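PDB 3E0R: C3-degrading proteinase (CppA protein) from Streptococcus pneumoniae, which probably degrades complement C3 as a proteinase and contains two sequence regions related to the glyoxalase superfamily. Local coordinates for residues L23-L32 / I111-I121. Sequence-based numbering, arbitrary orientation.
Sequences LNETFYIETL and IFSPEDDLILI
Phe27 of helix 21-31 lays one ring face on Ser113 and Pro114 at the hairpin of strands 107-112 and 118-122, its CG anti to the backbone N (chi1 178°). That face takes two CH-pi contacts: Ser113 CA stands 3.7 Å from the ring centroid, and Pro114 CD sits farther off. Ile111 CG2 meets the ring edge, 3.5 Å from Phe27 CZ. Five residues on, Leu32 CD2 touches Ile121 CD1 at 3.6 Å, while Leu32 CD1 lies by Ile119 CG2. At the opposite end Pro114 packs against Leu23 and Asn24, and Asn24 ND2 donates to Glu115 OE2 (2.9 Å, 158°). Amide and carboxylate are nearly coplanar there, and the oxygen uses its anti lone pair. Both groups find their strongest polar partner just before the helix: Asn24 ND2 bonds Asn20 O, and Glu115 OE2 accepts from Asn19 N. Behind this, Ser113 OG receives Glu115 N (3.0 Å), an ST turn, and Asp117 N (3.2 Å), bracing the type I turn from Ser113 to Asp116. The helix is thus joined to the hairpin by an apolar patch around Phe27 and Leu32 and, at its start, by the buried amide-carboxylate bond, which with that from Asn19 N probably helps set how the turn sits.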
ATOM      1  N   LEU A  23     -16.767   1.602   4.975  1.00 28.12           N
ATOM      2  CA  LEU A  23     -16.277   2.710   4.157  1.00 28.10           C
ATOM      3  C   LEU A  23     -15.103   2.299   3.294  1.00 28.08           C
ATOM      4  O   LEU A  23     -15.092   2.513   2.079  1.00 27.74           O
ATOM      5  CB  LEU A  23     -15.812   3.888   5.029  1.00 28.53           C
ATOM      6  CG  LEU A  23     -16.715   5.074   5.294  1.00 29.20           C
ATOM      7  CD1 LEU A  23     -15.998   6.090   6.190  1.00 29.80           C
ATOM      8  CD2 LEU A  23     -17.156   5.692   3.966  1.00 29.96           C
ATOM      9  N   ASN A  24     -14.093   1.739   3.956  1.00 28.50           N
ATOM     10  CA  ASN A  24     -12.848   1.329   3.293  1.00 28.23           C
ATOM     11  C   ASN A  24     -13.109   0.197   2.284  1.00 28.16           C
ATOM     12  O   ASN A  24     -12.567   0.197   1.174  1.00 27.97           O
ATOM     13  CB  ASN A  24     -11.767   0.991   4.339  1.00 27.88           C
ATOM     14  CG  ASN A  24     -11.165   2.232   4.993  1.00 29.37           C
ATOM     15  OD1 ASN A  24     -10.096   2.669   4.606  1.00 31.28           O
ATOM     16  ND2 ASN A  24     -11.890   2.849   5.938  1.00 31.55           N
ATOM     17  N   GLU A  25     -13.976  -0.744   2.645  1.00 28.27           N
ATOM     18  CA  GLU A  25     -14.386  -1.824   1.709  1.00 28.15           C
ATOM     19  C   GLU A  25     -15.019  -1.262   0.448  1.00 27.50           C
ATOM     20  O   GLU A  25     -14.711  -1.669  -0.656  1.00 27.62           O
ATOM     21  CB  GLU A  25     -15.451  -2.720   2.334  1.00 28.16           C
ATOM     22  CG  GLU A  25     -15.031  -3.583   3.485  1.00 28.81           C
ATOM     23  CD  GLU A  25     -16.108  -4.649   3.814  1.00 28.29           C
ATOM     24  OE1 GLU A  25     -17.307  -4.383   3.620  1.00 27.68           O
ATOM     25  OE2 GLU A  25     -15.741  -5.757   4.261  1.00 30.04           O
ATOM     26  N   THR A  26     -15.951  -0.331   0.640  1.00 26.86           N
ATOM     27  CA  THR A  26     -16.651   0.283  -0.468  1.00 25.82           C
ATOM     28  C   THR A  26     -15.687   0.930  -1.440  1.00 25.16           C
ATOM     29  O   THR A  26     -15.947   0.968  -2.636  1.00 25.42           O
ATOM     30  CB  THR A  26     -17.653   1.343   0.019  1.00 26.08           C
ATOM     31  OG1 THR A  26     -18.413   0.793   1.096  1.00 27.35           O
ATOM     32  CG2 THR A  26     -18.592   1.766  -1.092  1.00 25.15           C
ATOM     33  N   PHE A  27     -14.584   1.441  -0.904  1.00 23.95           N
ATOM     34  CA  PHE A  27     -13.596   2.201  -1.674  1.00 23.97           C
ATOM     35  C   PHE A  27     -12.706   1.237  -2.468  1.00 23.20           C
ATOM     36  O   PHE A  27     -12.623   1.311  -3.699  1.00 22.77           O
ATOM     37  CB  PHE A  27     -12.768   3.117  -0.718  1.00 23.41           C
ATOM     38  CG  PHE A  27     -11.696   3.899  -1.396  1.00 23.08           C
ATOM     39  CD1 PHE A  27     -12.015   4.984  -2.211  1.00 23.92           C
ATOM     40  CD2 PHE A  27     -10.376   3.553  -1.244  1.00 23.48           C
ATOM     41  CE1 PHE A  27     -11.033   5.701  -2.856  1.00 23.55           C
ATOM     42  CE2 PHE A  27      -9.384   4.255  -1.888  1.00 22.05           C
ATOM     43  CZ  PHE A  27      -9.691   5.327  -2.672  1.00 23.41           C
ATOM     44  N   TYR A  28     -12.104   0.293  -1.759  1.00 22.59           N
ATOM     45  CA  TYR A  28     -11.070  -0.542  -2.366  1.00 22.77           C
ATOM     46  C   TYR A  28     -11.647  -1.630  -3.269  1.00 22.99           C
ATOM     47  O   TYR A  28     -11.095  -1.942  -4.339  1.00 21.12           O
ATOM     48  CB  TYR A  28     -10.206  -1.128  -1.284  1.00 22.27           C
ATOM     49  CG  TYR A  28      -9.215  -0.144  -0.752  1.00 19.96           C
ATOM     50  CD1 TYR A  28      -8.091   0.189  -1.489  1.00 20.34           C
ATOM     51  CD2 TYR A  28      -9.347   0.400   0.536  1.00 20.94           C
ATOM     52  CE1 TYR A  28      -7.141   1.106  -0.987  1.00 18.66           C
ATOM     53  CE2 TYR A  28      -8.390   1.318   1.055  1.00 20.45           C
ATOM     54  CZ  TYR A  28      -7.310   1.669   0.268  1.00 18.98           C
ATOM     55  OH  TYR A  28      -6.383   2.529   0.757  1.00 18.52           O
ATOM     56  N   ILE A  29     -12.816  -2.123  -2.868  1.00 23.73           N
ATOM     57  CA  ILE A  29     -13.487  -3.189  -3.590  1.00 24.70           C
ATOM     58  C   ILE A  29     -14.414  -2.584  -4.614  1.00 25.31           C
ATOM     59  O   ILE A  29     -14.227  -2.791  -5.804  1.00 24.65           O
ATOM     60  CB  ILE A  29     -14.274  -4.164  -2.645  1.00 24.72           C
ATOM     61  CG1 ILE A  29     -13.312  -4.892  -1.715  1.00 25.41           C
ATOM     62  CG2 ILE A  29     -15.045  -5.195  -3.451  1.00 23.07           C
ATOM     63  CD1 ILE A  29     -13.973  -5.426  -0.489  1.00 24.73           C
ATOM     64  N   GLU A  30     -15.399  -1.811  -4.152  1.00 26.46           N
ATOM     65  CA  GLU A  30     -16.428  -1.337  -5.056  1.00 27.63           C
ATOM     66  C   GLU A  30     -15.863  -0.281  -5.978  1.00 27.82           C
ATOM     67  O   GLU A  30     -16.087  -0.317  -7.187  1.00 28.96           O
ATOM     68  CB  GLU A  30     -17.679  -0.790  -4.355  1.00 28.13           C
ATOM     69  CG  GLU A  30     -17.955  -1.321  -2.947  1.00 30.89           C
ATOM     70  CD  GLU A  30     -19.103  -2.300  -2.823  1.00 31.90           C
ATOM     71  OE1 GLU A  30     -20.260  -1.817  -2.840  1.00 30.91           O
ATOM     72  OE2 GLU A  30     -18.827  -3.521  -2.644  1.00 33.00           O
ATOM     73  N   THR A  31     -15.134   0.672  -5.436  1.00 28.10           N
ATOM     74  CA  THR A  31     -14.699   1.792  -6.266  1.00 28.07           C
ATOM     75  C   THR A  31     -13.502   1.326  -7.109  1.00 28.59           C
ATOM     76  O   THR A  31     -13.585   1.348  -8.355  1.00 29.09           O
ATOM     77  CB  THR A  31     -14.487   3.084  -5.418  1.00 28.13           C
ATOM     78  OG1 THR A  31     -15.703   3.345  -4.688  1.00 27.07           O
ATOM     79  CG2 THR A  31     -14.136   4.319  -6.290  1.00 27.69           C
ATOM     80  N   LEU A  32     -12.457   0.802  -6.457  1.00 27.96           N
ATOM     81  CA  LEU A  32     -11.202   0.536  -7.160  1.00 27.81           C
ATOM     82  C   LEU A  32     -11.120  -0.785  -7.911  1.00 27.61           C
ATOM     83  O   LEU A  32     -10.301  -0.922  -8.799  1.00 28.75           O
ATOM     84  CB  LEU A  32      -9.995   0.708  -6.217  1.00 28.03           C
ATOM     85  CG  LEU A  32      -9.746   2.159  -5.712  1.00 27.11           C
ATOM     86  CD1 LEU A  32      -8.429   2.230  -4.890  1.00 23.34           C
ATOM     87  CD2 LEU A  32      -9.816   3.184  -6.849  1.00 22.99           C
ATOM     88  N   ILE A 111      -7.103   9.438  -6.358  1.00 23.12           N
ATOM     89  CA  ILE A 111      -8.279   9.480  -5.528  1.00 22.86           C
ATOM     90  C   ILE A 111      -7.809   9.322  -4.058  1.00 22.82           C
ATOM     91  O   ILE A 111      -6.835   8.643  -3.814  1.00 22.61           O
ATOM     92  CB  ILE A 111      -9.241   8.377  -5.979  1.00 22.40           C
ATOM     93  CG1 ILE A 111     -10.643   8.622  -5.430  1.00 23.11           C
ATOM     94  CG2 ILE A 111      -8.730   7.005  -5.592  1.00 23.12           C
ATOM     95  CD1 ILE A 111     -11.688   7.758  -6.087  1.00 22.58           C
ATOM     96  N   PHE A 112      -8.480   9.983  -3.112  1.00 22.84           N
ATOM     97  CA  PHE A 112      -8.259   9.806  -1.686  1.00 22.57           C
ATOM     98  C   PHE A 112      -9.179   8.695  -1.105  1.00 23.51           C
ATOM     99  O   PHE A 112     -10.371   8.531  -1.443  1.00 22.79           O
ATOM    100  CB  PHE A 112      -8.478  11.125  -0.925  1.00 23.10           C
ATOM    101  CG  PHE A 112      -7.292  12.113  -0.999  1.00 24.18           C
ATOM    102  CD1 PHE A 112      -6.209  12.007  -0.132  1.00 25.47           C
ATOM    103  CD2 PHE A 112      -7.280  13.167  -1.907  1.00 24.18           C
ATOM    104  CE1 PHE A 112      -5.121  12.931  -0.203  1.00 25.61           C
ATOM    105  CE2 PHE A 112      -6.201  14.069  -1.960  1.00 23.60           C
ATOM    106  CZ  PHE A 112      -5.134  13.944  -1.118  1.00 21.70           C
ATOM    107  N   SER A 113      -8.597   7.921  -0.216  1.00 23.35           N
ATOM    108  CA  SER A 113      -9.320   6.902   0.492  1.00 23.38           C
ATOM    109  C   SER A 113     -10.005   7.572   1.718  1.00 23.61           C
ATOM    110  O   SER A 113      -9.647   8.701   2.102  1.00 23.06           O
ATOM    111  CB  SER A 113      -8.330   5.835   0.967  1.00 22.51           C
ATOM    112  OG  SER A 113      -7.854   6.192   2.248  1.00 20.73           O
ATOM    113  N   PRO A 114     -10.948   6.853   2.355  1.00 23.95           N
ATOM    114  CA  PRO A 114     -11.600   7.293   3.590  1.00 23.71           C
ATOM    115  C   PRO A 114     -10.621   7.708   4.705  1.00 23.92           C
ATOM    116  O   PRO A 114     -11.027   8.444   5.599  1.00 23.06           O
ATOM    117  CB  PRO A 114     -12.385   6.056   4.042  1.00 23.00           C
ATOM    118  CG  PRO A 114     -12.512   5.204   2.878  1.00 23.59           C
ATOM    119  CD  PRO A 114     -11.412   5.510   1.935  1.00 24.35           C
ATOM    120  N   GLU A 115      -9.365   7.229   4.679  1.00 24.76           N
ATOM    121  CA  GLU A 115      -8.376   7.638   5.705  1.00 25.52           C
ATOM    122  C   GLU A 115      -7.370   8.660   5.161  1.00 25.75           C
ATOM    123  O   GLU A 115      -6.319   8.933   5.781  1.00 25.10           O
ATOM    124  CB  GLU A 115      -7.647   6.426   6.266  1.00 25.32           C
ATOM    125  CG  GLU A 115      -8.507   5.267   6.621  1.00 24.72           C
ATOM    126  CD  GLU A 115      -9.518   5.547   7.676  1.00 25.96           C
ATOM    127  OE1 GLU A 115      -9.305   6.414   8.586  1.00 25.12           O
ATOM    128  OE2 GLU A 115     -10.552   4.855   7.601  1.00 24.51           O
ATOM    129  N   ASP A 116      -7.714   9.166   3.974  1.00 26.74           N
ATOM    130  CA  ASP A 116      -7.011  10.242   3.238  1.00 26.79           C
ATOM    131  C   ASP A 116      -5.665   9.779   2.725  1.00 26.31           C
ATOM    132  O   ASP A 116      -4.721  10.546   2.625  1.00 26.75           O
ATOM    133  CB  ASP A 116      -6.828  11.514   4.083  1.00 27.14           C
ATOM    134  CG  ASP A 116      -8.111  12.038   4.623  1.00 28.40           C
ATOM    135  OD1 ASP A 116      -8.967  12.442   3.797  1.00 29.95           O
ATOM    136  OD2 ASP A 116      -8.252  12.036   5.875  1.00 32.07           O
ATOM    137  N   ASP A 117      -5.581   8.509   2.412  1.00 26.12           N
ATOM    138  CA  ASP A 117      -4.429   7.980   1.742  1.00 25.10           C
ATOM    139  C   ASP A 117      -4.638   8.312   0.278  1.00 24.87           C
ATOM    140  O   ASP A 117      -5.723   8.114  -0.263  1.00 25.04           O
ATOM    141  CB  ASP A 117      -4.367   6.482   1.994  1.00 25.12           C
ATOM    142  CG  ASP A 117      -4.026   6.144   3.456  1.00 26.69           C
ATOM    143  OD1 ASP A 117      -3.112   6.833   3.998  1.00 24.49           O
ATOM    144  OD2 ASP A 117      -4.642   5.169   4.047  1.00 27.47           O
ATOM    145  N   LEU A 118      -3.608   8.859  -0.362  1.00 24.82           N
ATOM    146  CA  LEU A 118      -3.661   9.190  -1.791  1.00 23.62           C
ATOM    147  C   LEU A 118      -3.201   7.996  -2.591  1.00 23.18           C
ATOM    148  O   LEU A 118      -2.109   7.470  -2.373  1.00 21.94           O
ATOM    149  CB  LEU A 118      -2.774  10.398  -2.074  1.00 23.49           C
ATOM    150  CG  LEU A 118      -2.753  11.062  -3.454  1.00 23.25           C
ATOM    151  CD1 LEU A 118      -4.131  11.466  -4.032  1.00 23.46           C
ATOM    152  CD2 LEU A 118      -1.918  12.291  -3.333  1.00 23.62           C
ATOM    153  N   ILE A 119      -4.061   7.564  -3.518  1.00 23.83           N
ATOM    154  CA  ILE A 119      -3.834   6.378  -4.344  1.00 23.44           C
ATOM    155  C   ILE A 119      -3.737   6.821  -5.780  1.00 22.69           C
ATOM    156  O   ILE A 119      -4.557   7.607  -6.229  1.00 22.94           O
ATOM    157  CB  ILE A 119      -4.967   5.287  -4.216  1.00 23.77           C
ATOM    158  CG1 ILE A 119      -5.051   4.581  -2.841  1.00 25.42           C
ATOM    159  CG2 ILE A 119      -4.685   4.102  -5.156  1.00 22.95           C
ATOM    160  CD1 ILE A 119      -5.062   5.394  -1.595  1.00 28.06           C
ATOM    161  N   LEU A 120      -2.695   6.359  -6.468  1.00 22.21           N
ATOM    162  CA  LEU A 120      -2.529   6.531  -7.892  1.00 21.92           C
ATOM    163  C   LEU A 120      -2.815   5.195  -8.543  1.00 22.02           C
ATOM    164  O   LEU A 120      -2.194   4.208  -8.194  1.00 22.28           O
ATOM    165  CB  LEU A 120      -1.093   6.990  -8.240  1.00 22.24           C
ATOM    166  CG  LEU A 120      -0.705   7.039  -9.752  1.00 21.64           C
ATOM    167  CD1 LEU A 120      -1.551   8.113 -10.502  1.00 21.80           C
ATOM    168  CD2 LEU A 120       0.737   7.298  -9.977  1.00 21.10           C
ATOM    169  N   ILE A 121      -3.780   5.155  -9.462  1.00 23.34           N
ATOM    170  CA  ILE A 121      -4.016   3.964 -10.292  1.00 23.96           C
ATOM    171  C   ILE A 121      -3.627   4.280 -11.719  1.00 23.38           C
ATOM    172  O   ILE A 121      -4.153   5.224 -12.302  1.00 24.56           O
ATOM    173  CB  ILE A 121      -5.489   3.494 -10.289  1.00 24.48           C
ATOM    174  CG1 ILE A 121      -5.987   3.394  -8.840  1.00 28.60           C
ATOM    175  CG2 ILE A 121      -5.643   2.124 -11.035  1.00 23.75           C
ATOM    176  CD1 ILE A 121      -6.796   2.105  -8.584  1.00 33.85           C
TER